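Local coordinates for novel protein similar to vertebrate potassium voltage-gated channel, subfamily H (Eag-related) family (Danio rerio, PDB 3UKN) that probably forms the pore-forming subunit of a voltage-gated potassium channel, here represented by its cytoplasmic C-linker and cyclic nucleotide-binding homology domain, at residues B[11-16]-B[46-51]; B[19-24]-B[36-41]. All blocks are in the same frame, centred on the assembly; numbering follows the deposited sequence.

In the fold
Both contacts hold helix 13-27, the first against the loop after helix 32-45 and the second against that helix itself, with about 13 Å between their centres. Contact 2 pairs the two helices of the hairpin at the start of the C-linker, while contact 1 joins the start of the first helix to the loop leaving the second. Contact 1, its centre about 10 Å from the centre of the chain, lies beside strand 108-110 of the homology domain, yet is a surface contact; it mixes aromatic and aliphatic packing with polar ties from its loop to that domain. Contact 2, its centre about 23 Å from the chain's, is partly buried and mainly apolar, with the second subunit packing on part of it.

Contact 1 (B[11-16]-B[46-51]); sequences RSLYHT and WSVNNG
Y14 meets the indole of W46 edge to face: Y14 CD1 sits 3.4 Å above the W46 plane, toward the rim, and the phenol ring is turned 69° from the five-membered ring, with centroids 4.8 Å apart. The backbone of Y14 takes part as well, its N lying 3.4 Å from W46 CZ2. On the opposite face of the indole is the backbone N of V48, so W46 is held between the first turn of helix 13-27 and its own following loop. L13 CB comes in at the edge of the indole, in its plane, 3.9 Å from W46 CH2. Further along the same side chain, L13 CD1 presses on V48 CG1 at 3.5 Å, a tight carbon contact, while L13 CD2 reaches to 3.3 Å from the carbonyl O of G51. This is where the C-linker's opening helical hairpin meets the cyclic nucleotide-binding homology domain: E107 accepts a hydrogen bond from W46 NE1, and V48 and N49 make backbone hydrogen bonds to F108 and L109. With its CG anti to the backbone N (chi1 169°), the W46 side chain turns toward the helix start. There S12 takes the N-cap position, its OG hydrogen-bonded to H15 ND1 at 2.7 Å. Across the contact, S47 OG accepts from N50 N in an ST motif, within the turn that carries V48 and G51.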
ATOM      1  N   ARG B  11      14.729  -6.517   1.043  1.00 71.61           N
ATOM      2  CA  ARG B  11      14.340  -5.138   0.854  1.00 61.18           C
ATOM      3  C   ARG B  11      14.602  -4.328   2.124  1.00 47.05           C
ATOM      4  O   ARG B  11      14.751  -4.890   3.220  1.00 35.82           O
ATOM      5  CB  ARG B  11      12.865  -5.054   0.450  1.00 54.96           C
ATOM      6  N   SER B  12      14.680  -3.009   1.958  1.00 47.02           N
ATOM      7  CA  SER B  12      14.647  -2.074   3.073  1.00 40.62           C
ATOM      8  C   SER B  12      13.666  -0.976   2.730  1.00 28.52           C
ATOM      9  O   SER B  12      13.829  -0.294   1.732  1.00 35.04           O
ATOM     10  CB  SER B  12      16.020  -1.459   3.316  1.00 41.29           C
ATOM     11  OG  SER B  12      15.891  -0.221   3.992  1.00 34.89           O
ATOM     12  N   LEU B  13      12.649  -0.788   3.549  1.00 27.97           N
ATOM     13  CA  LEU B  13      11.642   0.219   3.252  1.00 28.98           C
ATOM     14  C   LEU B  13      12.228   1.631   3.109  1.00 31.58           C
ATOM     15  O   LEU B  13      11.901   2.345   2.165  1.00 37.35           O
ATOM     16  CB  LEU B  13      10.555   0.201   4.319  1.00 21.21           C
ATOM     17  CG  LEU B  13       9.750  -1.094   4.442  1.00 28.11           C
ATOM     18  CD1 LEU B  13       9.216  -1.243   5.855  1.00 27.63           C
ATOM     19  CD2 LEU B  13       8.616  -1.098   3.428  1.00 30.15           C
ATOM     20  N   TYR B  14      13.075   2.026   4.061  1.00 30.11           N
ATOM     21  CA  TYR B  14      13.777   3.303   4.005  1.00 31.45           C
ATOM     22  C   TYR B  14      14.446   3.519   2.639  1.00 36.13           C
ATOM     23  O   TYR B  14      14.289   4.574   2.037  1.00 27.01           O
ATOM     24  CB  TYR B  14      14.839   3.372   5.104  1.00 30.28           C
ATOM     25  CG  TYR B  14      15.553   4.707   5.189  1.00 31.48           C
ATOM     26  CD1 TYR B  14      14.915   5.825   5.719  1.00 36.04           C
ATOM     27  CD2 TYR B  14      16.865   4.849   4.744  1.00 31.29           C
ATOM     28  CE1 TYR B  14      15.561   7.042   5.795  1.00 40.59           C
ATOM     29  CE2 TYR B  14      17.514   6.056   4.825  1.00 32.96           C
ATOM     30  CZ  TYR B  14      16.861   7.152   5.354  1.00 40.50           C
ATOM     31  OH  TYR B  14      17.503   8.370   5.441  1.00 49.20           O
ATOM     32  N   HIS B  15      15.189   2.524   2.152  1.00 33.25           N
ATOM     33  CA  HIS B  15      15.911   2.676   0.886  1.00 35.21           C
ATOM     34  C   HIS B  15      14.968   2.694  -0.306  1.00 38.70           C
ATOM     35  O   HIS B  15      15.162   3.462  -1.249  1.00 45.40           O
ATOM     36  CB  HIS B  15      16.952   1.584   0.717  1.00 37.53           C
ATOM     37  CG  HIS B  15      18.063   1.660   1.723  1.00 47.62           C
ATOM     38  ND1 HIS B  15      17.943   1.155   3.001  1.00 44.67           N
ATOM     39  CD2 HIS B  15      19.301   2.201   1.645  1.00 45.80           C
ATOM     40  CE1 HIS B  15      19.065   1.372   3.665  1.00 43.96           C
ATOM     41  NE2 HIS B  15      19.904   2.010   2.865  1.00 45.08           N
ATOM     42  N   THR B  16      13.943   1.853  -0.261  1.00 28.34           N
ATOM     43  CA  THR B  16      12.901   1.886  -1.280  1.00 35.17           C
ATOM     44  C   THR B  16      12.172   3.241  -1.294  1.00 29.48           C
ATOM     45  O   THR B  16      11.932   3.810  -2.362  1.00 30.60           O
ATOM     46  CB  THR B  16      11.893   0.736  -1.112  1.00 35.83           C
ATOM     47  OG1 THR B  16      12.536  -0.496  -1.448  1.00 50.50           O
ATOM     48  CG2 THR B  16      10.678   0.938  -2.033  1.00 25.41           C
ATOM     49  N   TRP B  46      10.843  10.281   8.844  1.00 64.45           N
ATOM     50  CA  TRP B  46      10.669   8.861   8.539  1.00 52.88           C
ATOM     51  C   TRP B  46      10.452   7.930   9.737  1.00 57.42           C
ATOM     52  O   TRP B  46      11.059   8.102  10.793  1.00 59.26           O
ATOM     53  CB  TRP B  46      11.871   8.349   7.746  1.00 39.75           C
ATOM     54  CG  TRP B  46      11.906   6.857   7.607  1.00 38.66           C
ATOM     55  CD1 TRP B  46      12.634   5.975   8.363  1.00 39.02           C
ATOM     56  CD2 TRP B  46      11.182   6.064   6.653  1.00 31.09           C
ATOM     57  NE1 TRP B  46      12.404   4.685   7.936  1.00 38.57           N
ATOM     58  CE2 TRP B  46      11.514   4.715   6.887  1.00 29.50           C
ATOM     59  CE3 TRP B  46      10.284   6.367   5.619  1.00 33.63           C
ATOM     60  CZ2 TRP B  46      10.986   3.669   6.127  1.00 27.27           C
ATOM     61  CZ3 TRP B  46       9.756   5.327   4.866  1.00 26.48           C
ATOM     62  CH2 TRP B  46      10.109   3.993   5.124  1.00 28.90           C
ATOM     63  N   SER B  47       9.592   6.932   9.546  1.00 42.47           N
ATOM     64  CA  SER B  47       9.538   5.755  10.419  1.00 40.80           C
ATOM     65  C   SER B  47       9.129   4.539   9.585  1.00 34.39           C
ATOM     66  O   SER B  47       8.398   4.663   8.602  1.00 23.65           O
ATOM     67  CB  SER B  47       8.562   5.950  11.581  1.00 42.07           C
ATOM     68  OG  SER B  47       7.224   5.934  11.117  1.00 44.11           O
ATOM     69  N   VAL B  48       9.593   3.357   9.960  1.00 40.81           N
ATOM     70  CA  VAL B  48       9.127   2.174   9.258  1.00 32.22           C
ATOM     71  C   VAL B  48       7.629   2.029   9.406  1.00 29.12           C
ATOM     72  O   VAL B  48       6.946   1.686   8.448  1.00 30.23           O
ATOM     73  CB  VAL B  48       9.800   0.899   9.738  1.00 30.60           C
ATOM     74  CG1 VAL B  48       9.050  -0.324   9.194  1.00 25.14           C
ATOM     75  CG2 VAL B  48      11.243   0.903   9.292  1.00 22.59           C
ATOM     76  N   ASN B  49       7.120   2.291  10.605  1.00 28.72           N
ATOM     77  CA  ASN B  49       5.697   2.118  10.886  1.00 29.75           C
ATOM     78  C   ASN B  49       4.834   2.859   9.877  1.00 34.38           C
ATOM     79  O   ASN B  49       3.841   2.322   9.411  1.00 30.95           O
ATOM     80  CB  ASN B  49       5.351   2.553  12.316  1.00 35.19           C
ATOM     81  CG  ASN B  49       3.858   2.480  12.602  1.00 35.62           C
ATOM     82  OD1 ASN B  49       3.277   1.402  12.667  1.00 31.63           O
ATOM     83  ND2 ASN B  49       3.233   3.633  12.775  1.00 36.43           N
ATOM     84  N   ASN B  50       5.225   4.081   9.521  1.00 41.29           N
ATOM     85  CA  ASN B  50       4.454   4.857   8.560  1.00 40.61           C
ATOM     86  C   ASN B  50       4.754   4.534   7.097  1.00 30.66           C
ATOM     87  O   ASN B  50       4.035   4.987   6.199  1.00 33.85           O
ATOM     88  CB  ASN B  50       4.606   6.364   8.821  1.00 53.30           C
ATOM     89  CG  ASN B  50       3.793   6.828  10.018  1.00 61.97           C
ATOM     90  OD1 ASN B  50       3.212   6.015  10.737  1.00 64.91           O
ATOM     91  ND2 ASN B  50       3.751   8.134  10.238  1.00 57.45           N
ATOM     92  N   GLY B  51       5.807   3.763   6.843  1.00 34.54           N
ATOM     93  CA  GLY B  51       6.164   3.443   5.475  1.00 32.68           C
ATOM     94  C   GLY B  51       6.056   1.974   5.088  1.00 37.89           C
ATOM     95  O   GLY B  51       6.681   1.533   4.104  1.00 36.12           O
TER

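Contact 2 (B[19-24]-B[36-41]); sequences KDLKDF and QRMLEC
L21 holds its CG anti to the backbone N (chi1 -169°), sending both methyl groups across to helix 32-45, and a bend at chi3 (63°) carries the M38 methyl to a place shared by two partners. M38 CE lies 4.0 Å from both L21 CD1 and F24 CD2, the phenylalanine reaching in with its ring while its backbone stands further off. The M38 side chain lies nearly perpendicular to that of F24, and L30, from the loop joining the two helices, touches both. L21 and L39 reach past one another from their opposite helices, running alongside and head to tail, and L21 CD2 meets L39 CD2 at 3.7 Å; the same L21 CD2 lies 3.8 Å from the carbonyl O of M38. At the exposed border the extended chain of K22 lies across L39, with K22 CE 4.1 Å from L39 CD1, so it is the aliphatic part of the lysine that packs. The second subunit adds to the apolar layer, its L57 packing on L21 and its I69 on M38, while its D68 forms a salt bridge with R37. The local axes run nearly antiparallel at 166° and come no closer than 10.8 Å, a spacing spanned by side chains: an antiparallel helical hairpin, as at the start of the C-linker in KCNH and related channels.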
ATOM      1  N   LYS B  19      14.535   5.978  -2.799  1.00 32.70           N
ATOM      2  CA  LYS B  19      14.611   5.942  -4.253  1.00 38.87           C
ATOM      3  C   LYS B  19      13.327   6.495  -4.869  1.00 37.17           C
ATOM      4  O   LYS B  19      13.366   7.267  -5.821  1.00 36.87           O
ATOM      5  CB  LYS B  19      14.910   4.533  -4.773  1.00 51.66           C
ATOM      6  CG  LYS B  19      16.303   4.025  -4.418  1.00 68.98           C
ATOM      7  CD  LYS B  19      16.691   2.829  -5.276  1.00 85.83           C
ATOM      8  CE  LYS B  19      17.509   1.820  -4.493  1.00 95.73           C
ATOM      9  NZ  LYS B  19      16.701   1.195  -3.405  1.00 95.84           N
ATOM     10  N   ASP B  20      12.188   6.106  -4.310  1.00 34.37           N
ATOM     11  CA  ASP B  20      10.914   6.587  -4.814  1.00 29.99           C
ATOM     12  C   ASP B  20      10.807   8.100  -4.654  1.00 32.08           C
ATOM     13  O   ASP B  20      10.201   8.770  -5.496  1.00 32.04           O
ATOM     14  CB  ASP B  20       9.747   5.898  -4.106  1.00 28.75           C
ATOM     15  CG  ASP B  20       9.592   4.444  -4.528  1.00 39.08           C
ATOM     16  OD1 ASP B  20      10.461   3.944  -5.280  1.00 54.36           O
ATOM     17  OD2 ASP B  20       8.620   3.784  -4.101  1.00 50.93           O
ATOM     18  N   LEU B  21      11.378   8.640  -3.572  1.00 29.88           N
ATOM     19  CA  LEU B  21      11.381  10.089  -3.364  1.00 39.54           C
ATOM     20  C   LEU B  21      12.269  10.794  -4.396  1.00 39.99           C
ATOM     21  O   LEU B  21      11.937  11.865  -4.909  1.00 33.52           O
ATOM     22  CB  LEU B  21      11.860  10.425  -1.960  1.00 39.39           C
ATOM     23  CG  LEU B  21      11.649  11.879  -1.577  1.00 45.76           C
ATOM     24  CD1 LEU B  21      10.195  12.259  -1.799  1.00 40.28           C
ATOM     25  CD2 LEU B  21      12.058  12.107  -0.125  1.00 58.19           C
ATOM     26  N   LYS B  22      13.408  10.192  -4.695  1.00 40.68           N
ATOM     27  CA  LYS B  22      14.288  10.743  -5.704  1.00 41.45           C
ATOM     28  C   LYS B  22      13.667  10.683  -7.109  1.00 42.99           C
ATOM     29  O   LYS B  22      13.750  11.648  -7.860  1.00 41.60           O
ATOM     30  CB  LYS B  22      15.652  10.071  -5.634  1.00 26.90           C
ATOM     31  CG  LYS B  22      16.426  10.483  -4.390  1.00 31.91           C
ATOM     32  CD  LYS B  22      17.777   9.776  -4.269  1.00 33.46           C
ATOM     33  CE  LYS B  22      18.574  10.347  -3.097  1.00 34.84           C
ATOM     34  NZ  LYS B  22      19.943   9.750  -2.946  1.00 42.77           N
ATOM     35  N   ASP B  23      13.030   9.565  -7.449  1.00 34.03           N
ATOM     36  CA  ASP B  23      12.300   9.459  -8.703  1.00 40.60           C
ATOM     37  C   ASP B  23      11.325  10.617  -8.852  1.00 45.23           C
ATOM     38  O   ASP B  23      11.305  11.302  -9.877  1.00 47.07           O
ATOM     39  CB  ASP B  23      11.506   8.162  -8.748  1.00 48.23           C
ATOM     40  CG  ASP B  23      12.274   7.033  -9.380  1.00 74.84           C
ATOM     41  OD1 ASP B  23      13.529   7.057  -9.343  1.00 83.96           O
ATOM     42  OD2 ASP B  23      11.615   6.117  -9.916  1.00 85.44           O
ATOM     43  N   PHE B  24      10.511  10.828  -7.822  1.00 40.47           N
ATOM     44  CA  PHE B  24       9.468  11.845  -7.875  1.00 32.48           C
ATOM     45  C   PHE B  24      10.034  13.240  -8.133  1.00 38.63           C
ATOM     46  O   PHE B  24       9.443  14.027  -8.870  1.00 49.05           O
ATOM     47  CB  PHE B  24       8.651  11.821  -6.590  1.00 21.11           C
ATOM     48  CG  PHE B  24       7.580  12.877  -6.518  1.00 23.90           C
ATOM     49  CD1 PHE B  24       6.263  12.572  -6.832  1.00 22.76           C
ATOM     50  CD2 PHE B  24       7.881  14.168  -6.092  1.00 25.74           C
ATOM     51  CE1 PHE B  24       5.262  13.547  -6.730  1.00 26.02           C
ATOM     52  CE2 PHE B  24       6.887  15.142  -6.000  1.00 27.04           C
ATOM     53  CZ  PHE B  24       5.580  14.832  -6.317  1.00 22.56           C
ATOM     54  N   GLN B  36      16.455  19.345  -1.979  1.00 35.79           N
ATOM     55  CA  GLN B  36      17.202  19.291  -0.723  1.00 41.84           C
ATOM     56  C   GLN B  36      16.249  19.327   0.481  1.00 45.65           C
ATOM     57  O   GLN B  36      16.363  18.515   1.382  1.00 42.68           O
ATOM     58  CB  GLN B  36      18.222  20.440  -0.640  1.00 54.16           C
ATOM     59  CG  GLN B  36      19.681  19.997  -0.669  1.00 62.31           C
ATOM     60  CD  GLN B  36      20.650  21.151  -0.938  1.00 72.22           C
ATOM     61  OE1 GLN B  36      20.471  21.933  -1.883  1.00 69.77           O
ATOM     62  NE2 GLN B  36      21.680  21.259  -0.103  1.00 80.82           N
ATOM     63  N   ARG B  37      15.307  20.270   0.486  1.00 32.14           N
ATOM     64  CA  ARG B  37      14.329  20.348   1.568  1.00 45.68           C
ATOM     65  C   ARG B  37      13.607  19.017   1.769  1.00 35.59           C
ATOM     66  O   ARG B  37      13.371  18.598   2.911  1.00 40.69           O
ATOM     67  CB  ARG B  37      13.302  21.443   1.297  1.00 52.07           C
ATOM     68  CG  ARG B  37      13.881  22.832   1.261  1.00 71.47           C
ATOM     69  CD  ARG B  37      12.881  23.812   0.683  1.00 80.40           C
ATOM     70  NE  ARG B  37      11.702  23.950   1.530  1.00 89.01           N
ATOM     71  CZ  ARG B  37      10.587  24.562   1.150  1.00 89.04           C
ATOM     72  NH1 ARG B  37      10.500  25.079  -0.067  1.00 80.08           N
ATOM     73  NH2 ARG B  37       9.559  24.650   1.979  1.00 92.94           N
ATOM     74  N   MET B  38      13.270  18.362   0.661  1.00 48.73           N
ATOM     75  CA  MET B  38      12.493  17.123   0.682  1.00 44.46           C
ATOM     76  C   MET B  38      13.276  15.945   1.245  1.00 41.36           C
ATOM     77  O   MET B  38      12.736  15.150   2.011  1.00 40.84           O
ATOM     78  CB  MET B  38      11.972  16.785  -0.725  1.00 37.37           C
ATOM     79  CG  MET B  38      11.000  17.817  -1.295  1.00 47.88           C
ATOM     80  SD  MET B  38      10.620  17.583  -3.051  1.00 40.77           S
ATOM     81  CE  MET B  38       9.832  15.987  -3.061  1.00 29.99           C
ATOM     82  N   LEU B  39      14.544  15.835   0.853  1.00 51.06           N
ATOM     83  CA  LEU B  39      15.395  14.731   1.295  1.00 51.89           C
ATOM     84  C   LEU B  39      15.740  14.799   2.783  1.00 58.77           C
ATOM     85  O   LEU B  39      15.838  13.768   3.453  1.00 59.58           O
ATOM     86  CB  LEU B  39      16.670  14.654   0.447  1.00 50.80           C
ATOM     87  CG  LEU B  39      16.421  14.370  -1.043  1.00 53.70           C
ATOM     88  CD1 LEU B  39      17.724  14.136  -1.796  1.00 45.92           C
ATOM     89  CD2 LEU B  39      15.456  13.176  -1.235  1.00 28.19           C
ATOM     90  N   GLU B  40      15.926  16.011   3.301  1.00 41.76           N
ATOM     91  CA  GLU B  40      16.210  16.170   4.722  1.00 58.93           C
ATOM     92  C   GLU B  40      14.928  16.115   5.555  1.00 60.18           C
ATOM     93  O   GLU B  40      14.947  15.680   6.700  1.00 56.44           O
ATOM     94  CB  GLU B  40      17.054  17.430   5.011  1.00 71.89           C
ATOM     95  CG  GLU B  40      16.567  18.728   4.382  1.00 83.28           C
ATOM     96  CD  GLU B  40      17.656  19.816   4.314  1.00 87.98           C
ATOM     97  OE1 GLU B  40      17.325  20.964   3.941  1.00 92.87           O
ATOM     98  OE2 GLU B  40      18.838  19.525   4.620  1.00 77.96           O
ATOM     99  N   CYS B  41      13.809  16.534   4.975  1.00 51.20           N
ATOM    100  CA  CYS B  41      12.533  16.363   5.661  1.00 52.12           C
ATOM    101  C   CYS B  41      12.121  14.881   5.666  1.00 40.00           C
ATOM    102  O   CYS B  41      11.613  14.370   6.666  1.00 37.82           O
ATOM    103  CB  CYS B  41      11.447  17.250   5.057  1.00 50.59           C
ATOM    104  SG  CYS B  41       9.827  17.029   5.824  1.00 76.96           S
TER